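Local structure of inactive dihydropteroate synthase 2 (Mycobacterium tuberculosis, 2VP8) at residues T99-T102 and R103-F107; A207-R211 and E212-I216; R234-A237 and D238-T242. The protein probably lacks dihydropteroate synthase activity and a role in folate metabolism, and probably binds the pterin pyrophosphate substrate only very weakly while still accepting the inhibitor dapsone. One frame throughout, in Å; residues are numbered along the deposited sequence.

Contact 1 (T99-T102 and R103-F107)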
loop_
_atom_site.group_PDB
_atom_site.type_symbol
_atom_site.label_atom_id
_atom_site.label_comp_id
_atom_site.label_asym_id
_atom_site.label_seq_id
_atom_site.Cartn_x
_atom_site.Cartn_y
_atom_site.Cartn_z
ATOM N N THR B 99 41.133 -5.617 -1.445
ATOM C CA THR B 99 40.761 -4.206 -1.523
ATOM C C THR B 99 39.355 -3.970 -0.980
ATOM O O THR B 99 39.104 -2.956 -0.325
ATOM C CB THR B 99 40.873 -3.640 -2.961
ATOM O OG1 THR B 99 39.815 -4.164 -3.773
ATOM C CG2 THR B 99 42.238 -3.972 -3.585
ATOM N N GLU B 100 38.448 -4.911 -1.242
ATOM C CA GLU B 100 37.070 -4.818 -0.750
ATOM C C GLU B 100 37.014 -4.772 0.776
ATOM O O GLU B 100 36.172 -4.078 1.343
ATOM C CB GLU B 100 36.204 -5.968 -1.280
ATOM C CG GLU B 100 34.705 -5.636 -1.293
ATOM C CD GLU B 100 33.799 -6.859 -1.287
ATOM O OE1 GLU B 100 34.204 -7.931 -1.791
ATOM O OE2 GLU B 100 32.662 -6.739 -0.780
ATOM N N ILE B 101 37.903 -5.520 1.428
ATOM C CA ILE B 101 38.059 -5.478 2.883
ATOM C C ILE B 101 38.506 -4.086 3.321
ATOM O O ILE B 101 37.897 -3.492 4.212
ATOM C CB ILE B 101 39.068 -6.556 3.401
ATOM C CG1 ILE B 101 38.492 -7.968 3.260
ATOM C CG2 ILE B 101 39.488 -6.293 4.857
ATOM C CD1 ILE B 101 37.269 -8.229 4.112
ATOM N N THR B 102 39.550 -3.565 2.674
ATOM C CA THR B 102 40.082 -2.236 2.997
ATOM C C THR B 102 39.126 -1.112 2.585
ATOM O O THR B 102 39.449 0.066 2.722
ATOM C CB THR B 102 41.491 -1.987 2.378
ATOM O OG1 THR B 102 41.417 -2.063 0.951
ATOM C CG2 THR B 102 42.523 -3.002 2.897
ATOM N N ARG B 103 37.953 -1.485 2.076
ATOM C CA ARG B 103 36.888 -0.525 1.801
ATOM C C ARG B 103 35.756 -0.609 2.823
ATOM O O ARG B 103 35.239 0.418 3.252
ATOM C CB ARG B 103 36.347 -0.670 0.368
ATOM C CG ARG B 103 37.208 0.041 -0.684
ATOM C CD ARG B 103 36.371 0.624 -1.831
ATOM N NE ARG B 103 36.289 -0.263 -2.995
ATOM C CZ ARG B 103 37.161 -0.275 -4.003
ATOM N NH1 ARG B 103 38.206 0.548 -4.007
ATOM N NH2 ARG B 103 36.994 -1.122 -5.012
ATOM N N LEU B 104 35.383 -1.824 3.221
ATOM C CA LEU B 104 34.264 -2.016 4.154
ATOM C C LEU B 104 34.647 -1.844 5.617
ATOM O O LEU B 104 33.874 -1.286 6.400
ATOM C CB LEU B 104 33.609 -3.393 3.969
ATOM C CG LEU B 104 32.795 -3.696 2.711
ATOM C CD1 LEU B 104 32.343 -5.138 2.740
ATOM C CD2 LEU B 104 31.596 -2.772 2.566
ATOM N N VAL B 105 35.828 -2.340 5.979
ATOM C CA VAL B 105 36.256 -2.397 7.383
ATOM C C VAL B 105 36.323 -1.017 8.062
ATOM O O VAL B 105 35.683 -0.822 9.093
ATOM C CB VAL B 105 37.562 -3.245 7.571
ATOM C CG1 VAL B 105 38.203 -3.008 8.939
ATOM C CG2 VAL B 105 37.245 -4.720 7.405
ATOM N N PRO B 106 37.068 -0.054 7.479
ATOM C CA PRO B 106 37.121 1.252 8.136
ATOM C C PRO B 106 35.733 1.885 8.246
ATOM O O PRO B 106 35.441 2.571 9.224
ATOM C CB PRO B 106 38.013 2.078 7.204
ATOM C CG PRO B 106 38.800 1.083 6.445
ATOM C CD PRO B 106 37.877 -0.068 6.246
ATOM N N PHE B 107 34.882 1.630 7.256
ATOM C CA PHE B 107 33.549 2.196 7.232
ATOM C C PHE B 107 32.649 1.589 8.308
ATOM O O PHE B 107 31.935 2.317 9.004
ATOM C CB PHE B 107 32.925 2.044 5.846
ATOM C CG PHE B 107 31.634 2.783 5.690
ATOM C CD1 PHE B 107 31.589 4.165 5.837
ATOM C CD2 PHE B 107 30.465 2.105 5.406
ATOM C CE1 PHE B 107 30.394 4.851 5.704
ATOM C CE2 PHE B 107 29.267 2.789 5.265
ATOM C CZ PHE B 107 29.232 4.159 5.416
#

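Contact 2 (A207-R211 and E212-I216). With EDO (1,2-ethanediol), chain F.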
loop_
_atom_site.group_PDB
_atom_site.type_symbol
_atom_site.label_atom_id
_atom_site.label_comp_id
_atom_site.label_asym_id
_atom_site.label_seq_id
_atom_site.Cartn_x
_atom_site.Cartn_y
_atom_site.Cartn_z
ATOM N N ALA B 207 24.267 -25.047 11.308
ATOM C CA ALA B 207 25.685 -24.655 11.229
ATOM C C ALA B 207 26.152 -23.905 12.498
ATOM O O ALA B 207 27.368 -23.769 12.751
ATOM C CB ALA B 207 25.949 -23.791 9.931
ATOM N N GLY B 208 25.194 -23.413 13.287
ATOM C CA GLY B 208 25.510 -22.716 14.544
ATOM C C GLY B 208 25.130 -21.243 14.546
ATOM O O GLY B 208 25.637 -20.458 15.353
ATOM N N VAL B 209 24.250 -20.860 13.627
ATOM C CA VAL B 209 23.723 -19.503 13.599
ATOM C C VAL B 209 22.490 -19.477 14.492
ATOM O O VAL B 209 21.607 -20.322 14.352
ATOM C CB VAL B 209 23.360 -19.062 12.165
ATOM C CG1 VAL B 209 22.837 -17.630 12.155
ATOM C CG2 VAL B 209 24.564 -19.198 11.239
ATOM N N ALA B 210 22.445 -18.529 15.425
ATOM C CA ALA B 210 21.311 -18.408 16.336
ATOM C C ALA B 210 20.012 -18.298 15.540
ATOM O O ALA B 210 19.925 -17.531 14.567
ATOM C CB ALA B 210 21.490 -17.207 17.250
ATOM N N ARG B 211 19.014 -19.081 15.941
ATOM C CA ARG B 211 17.745 -19.141 15.216
ATOM C C ARG B 211 17.119 -17.756 15.008
ATOM O O ARG B 211 16.671 -17.433 13.904
ATOM C CB ARG B 211 16.763 -20.081 15.922
ATOM C CG ARG B 211 15.439 -20.256 15.197
ATOM C CD ARG B 211 14.601 -21.360 15.820
ATOM N NE ARG B 211 15.083 -22.689 15.450
ATOM C CZ ARG B 211 14.589 -23.426 14.458
ATOM N NH1 ARG B 211 13.580 -22.982 13.716
ATOM N NH2 ARG B 211 15.106 -24.620 14.211
ATOM N N GLU B 212 17.112 -16.943 16.065
ATOM C CA GLU B 212 16.438 -15.645 16.048
ATOM C C GLU B 212 17.137 -14.600 15.183
ATOM O O GLU B 212 16.528 -13.597 14.808
ATOM C CB GLU B 212 16.212 -15.106 17.470
ATOM C CG GLU B 212 17.477 -14.864 18.295
ATOM C CD GLU B 212 18.030 -16.129 18.940
ATOM O OE1 GLU B 212 17.365 -17.190 18.861
ATOM O OE2 GLU B 212 19.133 -16.052 19.529
ATOM N N LYS B 213 18.402 -14.837 14.857
ATOM C CA LYS B 213 19.176 -13.891 14.058
ATOM C C LYS B 213 19.094 -14.209 12.563
ATOM O O LYS B 213 19.717 -13.531 11.746
ATOM C CB LYS B 213 20.638 -13.845 14.521
ATOM C CG LYS B 213 20.829 -13.553 16.000
ATOM C CD LYS B 213 22.250 -13.075 16.288
ATOM C CE LYS B 213 22.531 -12.999 17.787
ATOM N NZ LYS B 213 23.656 -12.075 18.095
ATOM N N VAL B 214 18.327 -15.237 12.207
ATOM C CA VAL B 214 18.146 -15.600 10.802
ATOM C C VAL B 214 16.909 -14.923 10.216
ATOM O O VAL B 214 15.816 -15.042 10.763
ATOM C CB VAL B 214 18.019 -17.124 10.595
ATOM C CG1 VAL B 214 17.848 -17.440 9.110
ATOM C CG2 VAL B 214 19.222 -17.858 11.157
ATOM N N LEU B 215 17.097 -14.217 9.104
ATOM C CA LEU B 215 15.999 -13.627 8.347
ATOM C C LEU B 215 15.922 -14.295 6.974
ATOM O O LEU B 215 16.937 -14.770 6.452
ATOM C CB LEU B 215 16.209 -12.115 8.189
ATOM C CG LEU B 215 16.106 -11.207 9.424
ATOM C CD1 LEU B 215 17.361 -11.263 10.313
ATOM C CD2 LEU B 215 15.838 -9.778 9.009
ATOM N N ILE B 216 14.728 -14.352 6.392
ATOM C CA ILE B 216 14.584 -14.919 5.051
ATOM C C ILE B 216 14.170 -13.869 4.032
ATOM O O ILE B 216 13.305 -13.035 4.292
ATOM C CB ILE B 216 13.637 -16.152 4.993
ATOM C CG1 ILE B 216 12.200 -15.789 5.391
ATOM C CG2 ILE B 216 14.198 -17.309 5.839
ATOM C CD1 ILE B 216 11.160 -16.810 4.945
HETATM C C1 EDO F . 11.185 -20.213 14.612
HETATM O O1 EDO F . 11.837 -19.081 14.014
HETATM C C2 EDO F . 10.547 -21.096 13.540
HETATM O O2 EDO F . 11.517 -21.422 12.534
HETATM O O HOH W 1 14.684 -15.493 13.297
#

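Contact 3 (R234-A237 and D238-T242)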
loop_
_atom_site.group_PDB
_atom_site.type_symbol
_atom_site.label_atom_id
_atom_site.label_comp_id
_atom_site.label_asym_id
_atom_site.label_seq_id
_atom_site.Cartn_x
_atom_site.Cartn_y
_atom_site.Cartn_z
ATOM N N ARG B 234 2.146 -11.420 -3.649
ATOM C CA ARG B 234 0.779 -11.828 -3.349
ATOM C C ARG B 234 0.769 -12.792 -2.165
ATOM O O ARG B 234 -0.197 -12.839 -1.407
ATOM C CB ARG B 234 0.159 -12.500 -4.571
ATOM C CG ARG B 234 -1.339 -12.693 -4.518
ATOM C CD ARG B 234 -1.903 -12.622 -5.936
ATOM N NE ARG B 234 -2.034 -13.917 -6.587
ATOM C CZ ARG B 234 -1.901 -14.127 -7.889
ATOM N NH1 ARG B 234 -1.585 -13.143 -8.723
ATOM N NH2 ARG B 234 -2.063 -15.346 -8.357
ATOM N N HIS B 235 1.858 -13.541 -2.011
ATOM C CA HIS B 235 1.897 -14.636 -1.054
ATOM C C HIS B 235 2.784 -14.389 0.162
ATOM O O HIS B 235 3.090 -15.335 0.903
ATOM C CB HIS B 235 2.265 -15.947 -1.754
ATOM C CG HIS B 235 1.123 -16.572 -2.493
ATOM N ND1 HIS B 235 0.729 -16.156 -3.747
ATOM C CD2 HIS B 235 0.280 -17.574 -2.149
ATOM C CE1 HIS B 235 -0.305 -16.880 -4.144
ATOM N NE2 HIS B 235 -0.599 -17.746 -3.191
ATOM N N VAL B 236 3.151 -13.123 0.387
ATOM C CA VAL B 236 3.948 -12.734 1.549
ATOM C C VAL B 236 3.454 -13.423 2.813
ATOM O O VAL B 236 4.236 -14.078 3.480
ATOM C CB VAL B 236 4.030 -11.185 1.734
ATOM C CG1 VAL B 236 4.696 -10.828 3.038
ATOM C CG2 VAL B 236 4.821 -10.552 0.600
ATOM N N ALA B 237 2.158 -13.306 3.118
ATOM C CA ALA B 237 1.526 -14.005 4.255
ATOM C C ALA B 237 2.002 -15.442 4.405
ATOM O O ALA B 237 2.320 -15.880 5.515
ATOM C CB ALA B 237 0.013 -13.971 4.142
ATOM N N ASP B 238 2.050 -16.169 3.286
ATOM C CA ASP B 238 2.555 -17.542 3.289
ATOM C C ASP B 238 4.031 -17.581 3.708
ATOM O O ASP B 238 4.415 -18.394 4.551
ATOM C CB ASP B 238 2.328 -18.218 1.936
ATOM C CG ASP B 238 0.853 -18.382 1.612
ATOM O OD1 ASP B 238 0.140 -19.032 2.403
ATOM O OD2 ASP B 238 0.396 -17.855 0.573
ATOM N N LEU B 239 4.842 -16.684 3.146
ATOM C CA LEU B 239 6.235 -16.555 3.564
ATOM C C LEU B 239 6.335 -16.263 5.064
ATOM O O LEU B 239 7.123 -16.892 5.769
ATOM C CB LEU B 239 6.959 -15.453 2.780
ATOM C CG LEU B 239 7.401 -15.603 1.314
ATOM C CD1 LEU B 239 7.810 -17.039 0.985
ATOM C CD2 LEU B 239 6.361 -15.107 0.356
ATOM N N VAL B 240 5.531 -15.308 5.537
ATOM C CA VAL B 240 5.522 -14.900 6.945
ATOM C C VAL B 240 5.125 -16.061 7.851
ATOM O O VAL B 240 5.735 -16.276 8.890
ATOM C CB VAL B 240 4.568 -13.705 7.168
ATOM C CG1 VAL B 240 4.427 -13.366 8.662
ATOM C CG2 VAL B 240 5.046 -12.504 6.379
ATOM N N MET B 241 4.117 -16.816 7.421
ATOM C CA MET B 241 3.604 -17.963 8.154
ATOM C C MET B 241 4.621 -19.094 8.364
ATOM O O MET B 241 4.379 -19.994 9.176
ATOM C CB MET B 241 2.351 -18.508 7.465
ATOM C CG MET B 241 1.059 -17.752 7.800
ATOM S SD MET B 241 0.707 -17.656 9.574
ATOM C CE MET B 241 0.380 -19.375 9.995
ATOM N N THR B 242 5.746 -19.052 7.646
ATOM C CA THR B 242 6.838 -20.010 7.866
ATOM C C THR B 242 7.452 -19.832 9.253
ATOM O O THR B 242 8.040 -20.768 9.802
ATOM C CB THR B 242 7.966 -19.904 6.810
ATOM O OG1 THR B 242 8.632 -18.639 6.933
ATOM C CG2 THR B 242 7.418 -20.071 5.399
#

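Contact 1 (T99-T102 and R103-F107)
I101 and V105 meet one turn apart in the opening turns of helix 98-114, an outer helix of the TIM-barrel fold of this family, and the contact is a local one along that helix. The backbone supplies its frame. The amide N of V105 gives a nearly straight bond to I101 O at 3.0 Å, with an N-H...O angle of 167°, and L104 N reaches E100 O at the same length. E100 O also takes a weak bond from R103 N, a 3-10-like i to i+3 link at a kink in the helix. At P106 the ring nitrogen carries no hydrogen, so it cannot bond back to T102 O; the ring carbon CD instead lies 3.9 Å from that oxygen, and proline is tolerated because its ring lies on the exposed side of a helix already kinked here. T102 turns its hydroxyl back along the helix: with OG1 placed between the backbone N and the carbonyl carbon (chi1 61°), it donates to T99 O at 2.8 Å from 26° off the carbonyl plane. Threonine thus gives a polar group on the exposed side a partner within its own helix.

Among the side chains, I101 CG2 touches V105 CG2 at 3.7 Å, the two branched residues crossing at a slant. E100 runs alongside L104, both pointing the same way. Its extended chain carries OE2 to 3.9 Å from L104 CD1, which leaves the carboxylate beside a methyl group at the margin of the buried leucine. The R103 chain, bent at its second and third torsions, instead folds back past the T99 carbonyl. Helix 127-136 flanks this face, with V129 against E100 and L104 and A132 against I101 and V105, while L104 and F107 reach inward to V84 on strand 81-85.

Contact 2 (A207-R211 and E212-I216)
K213 N and V214 N, donating to A210 O at 3.1 Å and R211 O at 3.2 Å, form two successive i to i+3 bonds of the tight 3-10 turn that leads into strand 214-217. A water then bridges the turn to the strand, donating to R211 O and to V214 O, each at 2.8 Å; R211 O therefore receives two bonds. At the outer end, R211 NH1 makes a weak bond to O2 of a 1,2-ethanediol, probably from the crystallisation liquor, which lies at the edge of the guanidinium. NH2 of the same group has a long, weak ion pair with E202.

E212 CG sits between its backbone N and carbonyl carbon (chi1 61°), and a bend at chi2 brings OE2 within 3.5 Å of A210 CB. K213 rests its CG against the same methyl group before its extended chain carries NZ to G160 O. On the buried side V209 CG1 meets V214 CG2 at 3.8 Å, the two valines crossing at about a right angle. Before them, G208 has the positive phi of a Schellman motif closing helix 186-207; a CB at these backbone angles would press against A207 O, so glycine fits. Charged chains thus lie mostly toward the outside, K213 still finding a backbone partner, while the valines pack on the buried side.

Contact 3 (R234-A237 and D238-T242)
H235 is the N-cap residue of helix 236-241, a short helix that follows helix 227-234 almost directly in this TIM-barrel chain, and its carbonyl starts the bonding of the new turn. H235 O accepts from L239 N at 3.1 Å and takes a second, weak bond from D238 N. The next two carbonyls have regular i to i+4 partners. V240 N gives V236 O a bond of 2.7 Å, and M241 N gives A237 O one of 2.8 Å. Just before the cap, R234 NH1 makes a weak bond to I304 O of the second subunit.

The H235 side chain looks back as well as forward: ND1 has a weak bond to L231 O in the preceding helix, while the ring runs side by side with the D238 carboxylate, though their close approach is doubtful in the model. The carboxylate also has a long, weak ion pair with R187 of helix 186-207, so a basic neighbour probably helps stabilise its negative charge.

V236 CG1 packs 3.8 Å from V240 CG2, one turn on. Small A237 suits the exposed side, whereas L239 is buried, facing I194, P218 and V246. Its CG stands anti to the carbonyl carbon (chi1 -74°), and CD2 lies against the first turn, 3.6 Å from V236 CA. At the far end T242 N makes a weak bond to D238 O and also reaches L239 O at 3.2 Å; T242 OG1 gives that same L239 oxygen a bond of 2.6 Å, at a C=O...OG1 angle of 168°.

The three contacts follow one another along the chain, all within the pterin-binding fold. Contacts 2 and 3 touch directly: I216 CD1, on the strand entered from contact 2, packs 3.7 Å from T242 OG1 at the end of the short helix of contact 3. Helix 186-207 receives side chains from both, including V214 and L239. Contact 1 stands apart, its centre about 36 Å from that of contact 3 and on the opposite side of the chain's centre. None includes H220, a position thought to mark family members without synthase activity; the L239 side chain of contact 3 lies about 11 Å from that of H220.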